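RNase III inhibitor (Mycobacterium tuberculosis, PDB 5M3I) is of unknown function but belongs to the macro domain family, with helices packed around a central mixed beta sheet. Local coordinates at residues A[22-28]-A[118-124]. Sequence-based numbering, arbitrary orientation.
Sequences ADTEALV and IASVAVP
Ser120 uses both its oxygens on the chain leading into strand 26-31. A chi1 of 74° turns its hydroxyl toward Glu25, whose N-H it takes through OG at 2.8 Å, and its carbonyl O takes the N-H of Ala26 at 3.0 Å. Glu25 stretches back along the partner chain, CG anti to its backbone N (chi1 -167°), and its OE2 receives a weak bond from Ala119 N. One step on, Ala26 O is gripped from opposite faces of its carbonyl plane: Thr24 OG1 comes from above at 2.8 Å, Ala122 N from the other side at 3.1 Å. Val28 N then donates to Ala122 O. On one face of the sheet Ala22 CB abuts Ala122 CB at 3.6 Å, and Leu27 CD2 lies beside the same methyl. On the other, Ala26 CB rests against Ile118 CG2, while Val28 CG2 and Val121 CG2 touch at 3.7 Å; Phe146 of helix 135-147 packs on Val121. Strands 26-31 and 120-123 thus run parallel, as neighbours in the middle of the mixed sheet at the core of the macro domain fold.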
loop_
_atom_site.group_PDB
_atom_site.type_symbol
_atom_site.label_atom_id
_atom_site.label_comp_id
_atom_site.label_asym_id
_atom_site.label_seq_id
_atom_site.Cartn_x
_atom_site.Cartn_y
_atom_site.Cartn_z
ATOM N N ALA A 22 6.708 5.439 9.753
ATOM C CA ALA A 22 5.432 5.991 10.173
ATOM C C ALA A 22 4.974 5.293 11.445
ATOM O O ALA A 22 5.171 4.086 11.621
ATOM C CB ALA A 22 4.401 5.846 9.083
ATOM N N ASP A 23 4.362 6.070 12.322
ATOM C CA ASP A 23 3.854 5.555 13.582
ATOM C C ASP A 23 2.378 5.191 13.398
ATOM O O ASP A 23 1.489 5.822 13.980
ATOM C CB ASP A 23 4.038 6.619 14.685
ATOM C CG ASP A 23 3.612 6.125 16.063
ATOM O OD1 ASP A 23 3.817 4.922 16.378
ATOM O OD2 ASP A 23 3.057 6.945 16.825
ATOM N N THR A 24 2.137 4.198 12.549
ATOM C CA THR A 24 0.783 3.775 12.234
ATOM C C THR A 24 0.649 2.277 12.432
ATOM O O THR A 24 1.618 1.523 12.526
ATOM C CB THR A 24 0.359 4.159 10.788
ATOM O OG1 THR A 24 1.272 3.598 9.845
ATOM C CG2 THR A 24 0.319 5.663 10.617
ATOM N N GLU A 25 -0.584 1.855 12.505
ATOM C CA GLU A 25 -0.910 0.453 12.720
ATOM C C GLU A 25 -0.685 -0.381 11.453
ATOM O O GLU A 25 -0.317 -1.549 11.544
ATOM C CB GLU A 25 -2.363 0.409 13.161
ATOM C CG GLU A 25 -2.812 -0.904 13.715
ATOM C CD GLU A 25 -4.202 -0.822 14.352
ATOM O OE1 GLU A 25 -4.954 -1.821 14.242
ATOM O OE2 GLU A 25 -4.517 0.227 14.952
ATOM N N ALA A 26 -0.905 0.229 10.274
ATOM C CA ALA A 26 -0.634 -0.418 8.988
ATOM C C ALA A 26 0.242 0.456 8.095
ATOM O O ALA A 26 0.213 1.684 8.177
ATOM C CB ALA A 26 -1.927 -0.744 8.267
ATOM N N LEU A 27 1.030 -0.204 7.255
ATOM C CA LEU A 27 1.755 0.475 6.186
ATOM C C LEU A 27 1.306 -0.104 4.879
ATOM O O LEU A 27 1.173 -1.320 4.778
ATOM C CB LEU A 27 3.247 0.240 6.334
ATOM C CG LEU A 27 3.886 0.582 7.671
ATOM C CD1 LEU A 27 5.354 0.193 7.621
ATOM C CD2 LEU A 27 3.752 2.058 7.952
ATOM N N VAL A 28 1.089 0.749 3.877
ATOM C CA VAL A 28 0.836 0.301 2.514
ATOM C C VAL A 28 2.106 0.298 1.635
ATOM O O VAL A 28 2.892 1.244 1.617
ATOM C CB VAL A 28 -0.220 1.148 1.847
ATOM C CG1 VAL A 28 -0.468 0.667 0.418
ATOM C CG2 VAL A 28 -1.505 1.137 2.655
ATOM N N ILE A 118 -8.395 -1.559 11.487
ATOM C CA ILE A 118 -7.167 -0.782 11.515
ATOM C C ILE A 118 -7.536 0.669 11.872
ATOM O O ILE A 118 -8.458 1.236 11.302
ATOM C CB ILE A 118 -6.415 -0.941 10.177
ATOM C CG1 ILE A 118 -5.811 -2.347 10.122
ATOM C CG2 ILE A 118 -5.325 0.116 10.010
ATOM C CD1 ILE A 118 -5.444 -2.800 8.721
ATOM N N ALA A 119 -6.869 1.219 12.882
ATOM C CA ALA A 119 -7.089 2.611 13.357
ATOM C C ALA A 119 -6.270 3.667 12.574
ATOM O O ALA A 119 -6.624 4.833 12.565
ATOM C CB ALA A 119 -6.698 2.704 14.812
ATOM N N SER A 120 -5.165 3.244 11.961
ATOM C CA SER A 120 -4.289 4.170 11.318
ATOM C C SER A 120 -3.500 3.464 10.217
ATOM O O SER A 120 -3.085 2.319 10.393
ATOM C CB SER A 120 -3.356 4.849 12.353
ATOM O OG SER A 120 -2.349 3.971 12.787
ATOM N N VAL A 121 -3.262 4.196 9.131
ATOM C CA VAL A 121 -2.508 3.678 8.000
ATOM C C VAL A 121 -1.658 4.776 7.321
ATOM O O VAL A 121 -2.041 5.944 7.297
ATOM C CB VAL A 121 -3.473 2.993 7.042
ATOM C CG1 VAL A 121 -4.448 3.976 6.524
ATOM C CG2 VAL A 121 -2.730 2.354 5.898
ATOM N N ALA A 122 -0.492 4.382 6.827
ATOM C CA ALA A 122 0.404 5.269 6.064
ATOM C C ALA A 122 0.382 4.784 4.653
ATOM O O ALA A 122 0.578 3.569 4.397
ATOM C CB ALA A 122 1.821 5.240 6.609
ATOM N N VAL A 123 0.217 5.721 3.726
ATOM C CA VAL A 123 0.041 5.401 2.313
ATOM C C VAL A 123 1.067 6.165 1.441
ATOM O O VAL A 123 1.218 7.368 1.615
ATOM C CB VAL A 123 -1.371 5.796 1.878
ATOM C CG1 VAL A 123 -1.621 5.303 0.498
ATOM C CG2 VAL A 123 -2.413 5.207 2.843
ATOM N N PRO A 124 1.770 5.475 0.534
ATOM C CA PRO A 124 2.693 6.106 -0.389
ATOM C C PRO A 124 1.974 6.615 -1.608
ATOM O O PRO A 124 0.788 6.362 -1.760
ATOM C CB PRO A 124 3.620 4.964 -0.791
ATOM C CG PRO A 124 2.737 3.779 -0.733
ATOM C CD PRO A 124 1.803 4.010 0.408
#